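Local coordinates for disease resistance protein RRS1 (Arabidopsis thaliana, PDB 5W3X) that binds W-box DNA as a WRKY transcription factor, confers resistance to fungal and bacterial pathogens, and with RPS4 elicits a hypersensitive response, at residues T21-G26 / Y39-Y44; S33-G38 / R58-S63; K54-S59 / L66-L71. All blocks are in the same frame, centred on the assembly; numbering follows the deposited sequence.

Interaction 1. Residues T21-G26 / Y39-Y44. With ZN (zinc ion), chain G.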
# COMPACT_ATOMS: atom_id res chain seq x y z
N THR B 21 -7.88 12.44 23.56
CA THR B 21 -6.84 12.89 22.64
C THR B 21 -6.46 11.78 21.66
O THR B 21 -6.34 10.61 22.04
CB THR B 21 -5.58 13.35 23.40
OG1 THR B 21 -5.19 12.35 24.34
CG2 THR B 21 -5.85 14.66 24.13
N TRP B 22 -6.27 12.16 20.40
CA TRP B 22 -6.12 11.21 19.30
C TRP B 22 -4.96 11.54 18.36
O TRP B 22 -4.61 12.70 18.20
CB TRP B 22 -7.42 11.15 18.51
CG TRP B 22 -8.64 10.86 19.34
CD1 TRP B 22 -9.53 11.78 19.84
CD2 TRP B 22 -9.13 9.58 19.75
NE1 TRP B 22 -10.52 11.14 20.55
CE2 TRP B 22 -10.30 9.79 20.51
CE3 TRP B 22 -8.68 8.27 19.57
CZ2 TRP B 22 -11.03 8.75 21.07
CZ3 TRP B 22 -9.41 7.23 20.13
CH2 TRP B 22 -10.57 7.48 20.87
N ARG B 23 -4.38 10.50 17.76
CA ARG B 23 -3.38 10.66 16.70
C ARG B 23 -3.86 9.89 15.47
O ARG B 23 -4.67 8.97 15.58
CB ARG B 23 -1.99 10.16 17.14
CG ARG B 23 -1.44 10.86 18.39
CD ARG B 23 -1.15 12.35 18.16
NE ARG B 23 -1.18 13.06 19.44
CZ ARG B 23 -0.14 13.17 20.26
NH1 ARG B 23 1.02 12.63 19.93
NH2 ARG B 23 -0.25 13.83 21.40
N LYS B 24 -3.38 10.27 14.29
CA LYS B 24 -3.85 9.69 13.04
C LYS B 24 -3.34 8.26 12.82
O LYS B 24 -2.21 7.91 13.16
CB LYS B 24 -3.42 10.57 11.88
CG LYS B 24 -4.36 10.56 10.70
CD LYS B 24 -5.74 11.05 11.10
CE LYS B 24 -6.71 10.98 9.93
NZ LYS B 24 -6.35 11.93 8.83
N TYR B 25 -4.19 7.42 12.23
CA TYR B 25 -3.80 6.08 11.84
C TYR B 25 -3.94 5.91 10.32
O TYR B 25 -3.10 5.28 9.67
CB TYR B 25 -4.64 5.03 12.56
CG TYR B 25 -4.28 3.60 12.21
CD1 TYR B 25 -4.89 2.94 11.14
CD2 TYR B 25 -3.32 2.91 12.94
CE1 TYR B 25 -4.55 1.63 10.82
CE2 TYR B 25 -2.97 1.61 12.63
CZ TYR B 25 -3.59 0.97 11.58
OH TYR B 25 -3.24 -0.33 11.28
N GLY B 26 -4.99 6.49 9.77
CA GLY B 26 -5.25 6.30 8.35
C GLY B 26 -6.21 7.33 7.79
O GLY B 26 -6.84 8.08 8.53
N TYR B 39 -9.06 7.32 10.22
CA TYR B 39 -8.79 6.36 11.30
C TYR B 39 -7.86 6.98 12.32
O TYR B 39 -6.79 7.49 11.95
CB TYR B 39 -8.15 5.09 10.75
CG TYR B 39 -8.95 4.36 9.69
CD1 TYR B 39 -9.03 4.86 8.40
CD2 TYR B 39 -9.58 3.16 9.97
CE1 TYR B 39 -9.74 4.18 7.40
CE2 TYR B 39 -10.31 2.48 8.98
CZ TYR B 39 -10.38 2.98 7.71
OH TYR B 39 -11.09 2.29 6.75
N TYR B 40 -8.26 6.90 13.59
CA TYR B 40 -7.54 7.47 14.72
C TYR B 40 -7.32 6.40 15.77
O TYR B 40 -8.10 5.45 15.87
CB TYR B 40 -8.30 8.65 15.34
CG TYR B 40 -8.61 9.77 14.39
CD1 TYR B 40 -9.71 9.70 13.54
CD2 TYR B 40 -7.80 10.91 14.34
CE1 TYR B 40 -9.99 10.72 12.67
CE2 TYR B 40 -8.09 11.94 13.46
CZ TYR B 40 -9.19 11.84 12.63
OH TYR B 40 -9.49 12.84 11.74
N ARG B 41 -6.27 6.58 16.57
CA ARG B 41 -5.97 5.73 17.73
C ARG B 41 -5.62 6.68 18.86
O ARG B 41 -5.41 7.86 18.60
CB ARG B 41 -4.85 4.74 17.40
CG ARG B 41 -3.57 5.37 16.81
CD ARG B 41 -2.54 5.72 17.90
NE ARG B 41 -1.26 6.14 17.33
CZ ARG B 41 -0.38 6.91 17.95
NH1 ARG B 41 -0.63 7.38 19.16
NH2 ARG B 41 0.76 7.23 17.35
N CYS B 42 -5.62 6.22 20.11
CA CYS B 42 -5.39 7.13 21.25
C CYS B 42 -3.97 7.71 21.34
O CYS B 42 -2.99 7.05 21.00
CB CYS B 42 -5.70 6.42 22.58
SG CYS B 42 -5.54 7.55 24.00
N ALA B 43 -3.87 8.94 21.81
CA ALA B 43 -2.56 9.57 22.00
C ALA B 43 -1.72 8.84 23.05
O ALA B 43 -0.51 9.02 23.12
CB ALA B 43 -2.73 11.03 22.38
N TYR B 44 -2.37 8.01 23.87
CA TYR B 44 -1.66 7.26 24.91
C TYR B 44 -1.58 5.77 24.57
O TYR B 44 -1.47 4.93 25.46
CB TYR B 44 -2.34 7.45 26.26
CG TYR B 44 -2.49 8.90 26.65
CD1 TYR B 44 -1.41 9.60 27.20
CD2 TYR B 44 -3.69 9.57 26.46
CE1 TYR B 44 -1.54 10.94 27.55
CE2 TYR B 44 -3.82 10.91 26.81
CZ TYR B 44 -2.75 11.59 27.35
OH TYR B 44 -2.90 12.91 27.69
ZN ZN G . -6.71 6.24 25.49
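Arg23 and Arg41 form the hydrogen-bonded pair at the middle of this antiparallel contact. Arg23 N gives its hydrogen to Arg41 O at 3.0 Å, and Arg41 N returns the bond to Arg23 O. Tyr39 O accepts twice, from Tyr25 N at 2.6 Å and from Gly26 N at 3.0 Å, both on the same face of its carbonyl plane. This is a classic beta bulge, and Tyr39 N closes it on Gly26 O. At the other end Ala43 N bonds to Thr21 O. The Arg41 guanidinium lies with one face over Arg23 CB; Cys42 O lies in the guanidinium plane and accepts from NH1 at 3.0 Å. Strand 22-28 is the WRKYGQK signature, which contacts DNA in related WRKY domains. Here the chain of another protein takes up Lys24 NZ, Tyr25 OH and Arg41 NE. Thr21 OG1 is buried with no partner in the model. Cys42 SG, anti to its backbone N (chi1 -176°), binds the zinc at 2.3 Å and also accepts from Tyr44 N. Cys50, His74 and His76 complete the site. In the four-stranded sheet 22-28 is outermost, with 37-42 lying between it and strand 53-58.

Interaction 2. Residues S33-G38 / R58-S63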
# COMPACT_ATOMS: atom_id res chain seq x y z
N SER B 33 -18.50 5.23 -1.54
CA SER B 33 -18.70 6.47 -0.81
C SER B 33 -18.03 7.67 -1.47
O SER B 33 -16.96 7.56 -2.05
CB SER B 33 -18.19 6.33 0.63
OG SER B 33 -18.43 7.52 1.37
N ARG B 34 -18.68 8.82 -1.35
CA ARG B 34 -18.13 10.06 -1.89
C ARG B 34 -17.13 10.64 -0.89
O ARG B 34 -16.28 11.45 -1.26
CB ARG B 34 -19.25 11.05 -2.20
CG ARG B 34 -20.01 10.71 -3.49
CD ARG B 34 -21.45 11.18 -3.52
NE ARG B 34 -21.63 12.57 -3.13
CZ ARG B 34 -22.44 12.95 -2.14
NH1 ARG B 34 -23.13 12.05 -1.45
NH2 ARG B 34 -22.56 14.24 -1.85
N PHE B 35 -17.21 10.18 0.35
CA PHE B 35 -16.40 10.75 1.41
C PHE B 35 -15.42 9.75 2.01
O PHE B 35 -15.77 8.59 2.24
CB PHE B 35 -17.30 11.31 2.51
CG PHE B 35 -18.29 12.32 2.01
CD1 PHE B 35 -17.89 13.61 1.72
CD2 PHE B 35 -19.62 11.97 1.82
CE1 PHE B 35 -18.80 14.55 1.25
CE2 PHE B 35 -20.53 12.90 1.35
CZ PHE B 35 -20.12 14.19 1.06
N PRO B 36 -14.18 10.20 2.27
CA PRO B 36 -13.12 9.34 2.80
C PRO B 36 -13.33 9.01 4.26
O PRO B 36 -14.02 9.75 4.98
CB PRO B 36 -11.87 10.20 2.62
CG PRO B 36 -12.37 11.59 2.75
CD PRO B 36 -13.73 11.59 2.09
N ARG B 37 -12.76 7.89 4.70
CA ARG B 37 -12.79 7.52 6.11
C ARG B 37 -11.46 7.85 6.79
O ARG B 37 -10.38 7.58 6.25
CB ARG B 37 -13.11 6.03 6.26
CG ARG B 37 -13.12 5.54 7.70
CD ARG B 37 -13.64 4.11 7.74
NE ARG B 37 -14.88 4.00 6.99
CZ ARG B 37 -15.40 2.85 6.57
NH1 ARG B 37 -16.54 2.86 5.89
NH2 ARG B 37 -14.78 1.71 6.81
N GLY B 38 -11.56 8.44 7.98
CA GLY B 38 -10.40 8.74 8.79
C GLY B 38 -10.28 7.78 9.97
O GLY B 38 -11.27 7.44 10.61
N ARG B 58 -17.94 11.08 6.98
CA ARG B 58 -19.10 11.88 6.59
C ARG B 58 -20.09 11.00 5.83
O ARG B 58 -19.70 10.24 4.95
CB ARG B 58 -18.66 13.08 5.75
CG ARG B 58 -19.78 13.95 5.20
CD ARG B 58 -19.61 15.43 5.60
NE ARG B 58 -18.22 15.86 5.63
CZ ARG B 58 -17.79 16.94 6.29
NH1 ARG B 58 -18.64 17.66 6.99
NH2 ARG B 58 -16.50 17.27 6.26
N SER B 59 -21.37 11.08 6.20
CA SER B 59 -22.36 10.15 5.67
C SER B 59 -22.63 10.33 4.18
O SER B 59 -22.81 11.45 3.70
CB SER B 59 -23.68 10.28 6.43
OG SER B 59 -24.67 9.46 5.83
N GLU B 60 -22.66 9.22 3.47
CA GLU B 60 -22.93 9.22 2.03
C GLU B 60 -24.33 9.75 1.75
O GLU B 60 -24.50 10.72 1.01
CB GLU B 60 -22.77 7.81 1.45
CG GLU B 60 -23.22 7.66 0.01
CD GLU B 60 -22.24 8.26 -0.98
OE1 GLU B 60 -21.24 8.87 -0.55
OE2 GLU B 60 -22.48 8.13 -2.20
N THR B 61 -25.33 9.12 2.36
CA THR B 61 -26.73 9.45 2.12
C THR B 61 -27.09 10.88 2.55
O THR B 61 -27.66 11.64 1.77
CB THR B 61 -27.66 8.46 2.84
OG1 THR B 61 -27.34 8.43 4.24
CG2 THR B 61 -27.48 7.06 2.27
N ASP B 62 -26.77 11.23 3.79
CA ASP B 62 -27.00 12.59 4.28
C ASP B 62 -25.68 13.30 4.54
O ASP B 62 -25.02 13.05 5.55
CB ASP B 62 -27.85 12.55 5.56
N SER B 63 -25.30 14.20 3.63
CA SER B 63 -24.01 14.88 3.70
C SER B 63 -23.81 15.73 4.95
O SER B 63 -22.69 16.16 5.25
CB SER B 63 -23.82 15.75 2.46
OG SER B 63 -22.73 16.64 2.62
O HOH W 1 -15.33 12.05 5.46
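Phe35 lies with one ring face under the side chain of Arg58. Arg58 CG sits 3.8 Å from the centroid of the Phe35 ring, only 6° off the ring normal, so this is a CH-pi contact over the face. CG of Arg58 stands anti to its backbone N (chi1 176°), which carries the aliphatic part of the chain across the ring. The guanidinium beyond is turned well out of the ring plane. The opposite face of Phe35 meets Arg34 CB, displaced toward the rim. Phe35 CE2 in turn lies over one face of the Arg34 guanidinium. The ring is thus held between two arginine side chains. Its far end, CZ, comes 3.9 Å from Ser63 OG.

The contact is made by the loop that leads into strand 37-42 and by the end of strand 53-58 with the turn after it. Both lie at one end of the antiparallel WRKY sheet.

Glu60 reaches across to Arg34, and the two side chains cross at about a right angle. A bend at chi2 turns the carboxylate of Glu60 toward Arg34 N. OE1 accepts from Arg34 N at 2.7 Å, on the syn side and somewhat above the carboxylate plane. The side-chain ends are less closely joined. Arg34 NH1 makes a long salt bridge to Glu60 OE1 at 3.8 Å and a weak hydrogen bond to Glu60 O. The guanidinium and carboxylate planes are 63° apart. Ser33 OG donates to Phe35 O at 3.0 Å, in the carbonyl plane on a lone pair. A water joins the two backbones, giving to Pro36 O at 2.7 Å and accepting from Arg58 N.

Interaction 3. Residues K54-S59 / L66-L71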
# COMPACT_ATOMS: atom_id res chain seq x y z
N LYS B 54 -10.83 5.19 16.93
CA LYS B 54 -12.08 5.69 16.37
C LYS B 54 -11.99 5.92 14.87
O LYS B 54 -10.93 6.19 14.33
CB LYS B 54 -12.53 6.97 17.10
CG LYS B 54 -11.79 8.25 16.75
CD LYS B 54 -12.53 9.44 17.37
CE LYS B 54 -11.81 10.75 17.14
NZ LYS B 54 -12.58 11.89 17.72
N GLN B 55 -13.14 5.75 14.22
CA GLN B 55 -13.29 5.92 12.79
C GLN B 55 -14.32 6.99 12.51
O GLN B 55 -15.38 7.01 13.12
CB GLN B 55 -13.73 4.61 12.13
CG GLN B 55 -13.71 3.44 13.07
CD GLN B 55 -12.33 2.87 13.18
OE1 GLN B 55 -11.63 2.76 12.18
NE2 GLN B 55 -11.91 2.53 14.39
N VAL B 56 -14.00 7.87 11.57
CA VAL B 56 -14.83 9.02 11.27
C VAL B 56 -15.11 9.09 9.78
O VAL B 56 -14.18 9.09 8.97
CB VAL B 56 -14.17 10.33 11.71
CG1 VAL B 56 -15.03 11.51 11.31
CG2 VAL B 56 -13.89 10.32 13.22
N GLN B 57 -16.39 9.15 9.40
CA GLN B 57 -16.74 9.24 7.99
C GLN B 57 -18.03 10.02 7.78
O GLN B 57 -19.07 9.67 8.33
CB GLN B 57 -16.88 7.84 7.39
CG GLN B 57 -17.19 7.86 5.90
CD GLN B 57 -17.03 6.50 5.25
OE1 GLN B 57 -16.86 5.49 5.94
NE2 GLN B 57 -17.07 6.47 3.93
N ARG B 58 -17.94 11.08 6.98
CA ARG B 58 -19.10 11.88 6.59
C ARG B 58 -20.09 11.00 5.83
O ARG B 58 -19.70 10.24 4.95
CB ARG B 58 -18.66 13.08 5.75
CG ARG B 58 -19.78 13.95 5.20
CD ARG B 58 -19.61 15.43 5.60
NE ARG B 58 -18.22 15.86 5.63
CZ ARG B 58 -17.79 16.94 6.29
NH1 ARG B 58 -18.64 17.66 6.99
NH2 ARG B 58 -16.50 17.27 6.26
N SER B 59 -21.37 11.08 6.20
CA SER B 59 -22.36 10.15 5.67
C SER B 59 -22.63 10.33 4.18
O SER B 59 -22.81 11.45 3.70
CB SER B 59 -23.68 10.28 6.43
OG SER B 59 -24.67 9.46 5.83
N LEU B 66 -22.38 13.11 10.34
CA LEU B 66 -21.09 12.45 10.54
C LEU B 66 -21.29 11.11 11.23
O LEU B 66 -22.00 11.03 12.23
CB LEU B 66 -20.16 13.31 11.39
CG LEU B 66 -18.91 13.93 10.76
CD1 LEU B 66 -17.97 14.45 11.84
CD2 LEU B 66 -18.20 12.94 9.87
N ALA B 67 -20.68 10.06 10.69
CA ALA B 67 -20.72 8.76 11.34
C ALA B 67 -19.41 8.51 12.08
O ALA B 67 -18.32 8.66 11.52
CB ALA B 67 -20.98 7.66 10.33
N ILE B 68 -19.51 8.14 13.35
CA ILE B 68 -18.32 7.90 14.14
C ILE B 68 -18.43 6.59 14.90
O ILE B 68 -19.43 6.35 15.58
CB ILE B 68 -18.06 9.05 15.14
CG1 ILE B 68 -18.04 10.39 14.40
CG2 ILE B 68 -16.76 8.82 15.88
CD1 ILE B 68 -17.71 11.57 15.29
N THR B 69 -17.41 5.75 14.78
CA THR B 69 -17.37 4.50 15.52
C THR B 69 -16.20 4.48 16.50
O THR B 69 -15.06 4.72 16.11
CB THR B 69 -17.25 3.29 14.58
OG1 THR B 69 -18.37 3.27 13.69
CG2 THR B 69 -17.20 1.99 15.38
N TYR B 70 -16.48 4.20 17.77
CA TYR B 70 -15.43 4.06 18.77
C TYR B 70 -15.23 2.59 19.12
O TYR B 70 -16.20 1.88 19.38
CB TYR B 70 -15.78 4.84 20.03
CG TYR B 70 -15.82 6.33 19.86
CD1 TYR B 70 -16.98 6.98 19.46
CD2 TYR B 70 -14.70 7.11 20.12
CE1 TYR B 70 -17.01 8.35 19.31
CE2 TYR B 70 -14.73 8.47 19.98
CZ TYR B 70 -15.88 9.09 19.58
OH TYR B 70 -15.91 10.45 19.43
N LEU B 71 -13.98 2.13 19.13
CA LEU B 71 -13.72 0.75 19.51
C LEU B 71 -12.69 0.63 20.64
O LEU B 71 -11.71 1.37 20.68
CB LEU B 71 -13.28 -0.06 18.30
CG LEU B 71 -14.46 -0.39 17.37
CD1 LEU B 71 -14.01 -1.26 16.23
CD2 LEU B 71 -15.59 -1.06 18.14
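Val56 and Leu66 meet on one face of a beta hairpin, formed by strands 53-58 and 66-71 in the four-stranded WRKY sheet. The strands run nearly antiparallel, at 172°. Their backbones are the tight part. Gln55 and Thr69 exchange two hydrogen bonds, and so do Gln57 and Ala67. In each of the four the N to O distance is 2.9 Å. Between these pairs, Ile68 CA makes a CA-H...O contact with Gln55 O at 3.2 Å. Leu66 CD2 also packs closely, 3.4 Å from Arg58 N. Val56 fits more loosely on the same face. Its CG1 touches Leu66 CD2 at 3.8 Å, while Val56 CG2 is 4.2 Å from Ile68 CG2, the two side chains lying side by side. Strand 66-71 is the outer one, and Ala67, Thr69 and Tyr70 are exposed. Strand 53-58 is covered on its other edge by strand 37-42, and Lys54 and Gln55 are buried. On the face carrying Ala67 and Thr69, the Gln57 side chain leads away to Arg37. Lys54 is extended beyond CG and runs alongside Tyr70. Its NZ forms salt bridges with Asp18 and Glu16. Lower down the same chain, Lys54 CD rests 3.5 Å from Tyr70 CE2.

The three contacts belong to one antiparallel sheet in the order 22-28, 37-42, 53-58, 66-71. Interaction 1 is the first hairpin and interaction 3 the last, with centres about 13 Å apart. The two are joined through Tyr40 N and Lys54 O at 2.9 Å, probably a hydrogen bond, and Trp22 forms a cation-pi pair with Lys54. The centres of interactions 1 and 2 are about 20 Å apart, on opposite sides of the chain's centre. Interaction 2 shares Arg58 and Ser59 with interaction 3, and Arg37 NH1 reaches Gln57 OE1 at 2.6 Å. Interaction 1 holds a zinc ligand, Cys42. The Tyr70 side chain of interaction 3 is about 10 Å from the zinc.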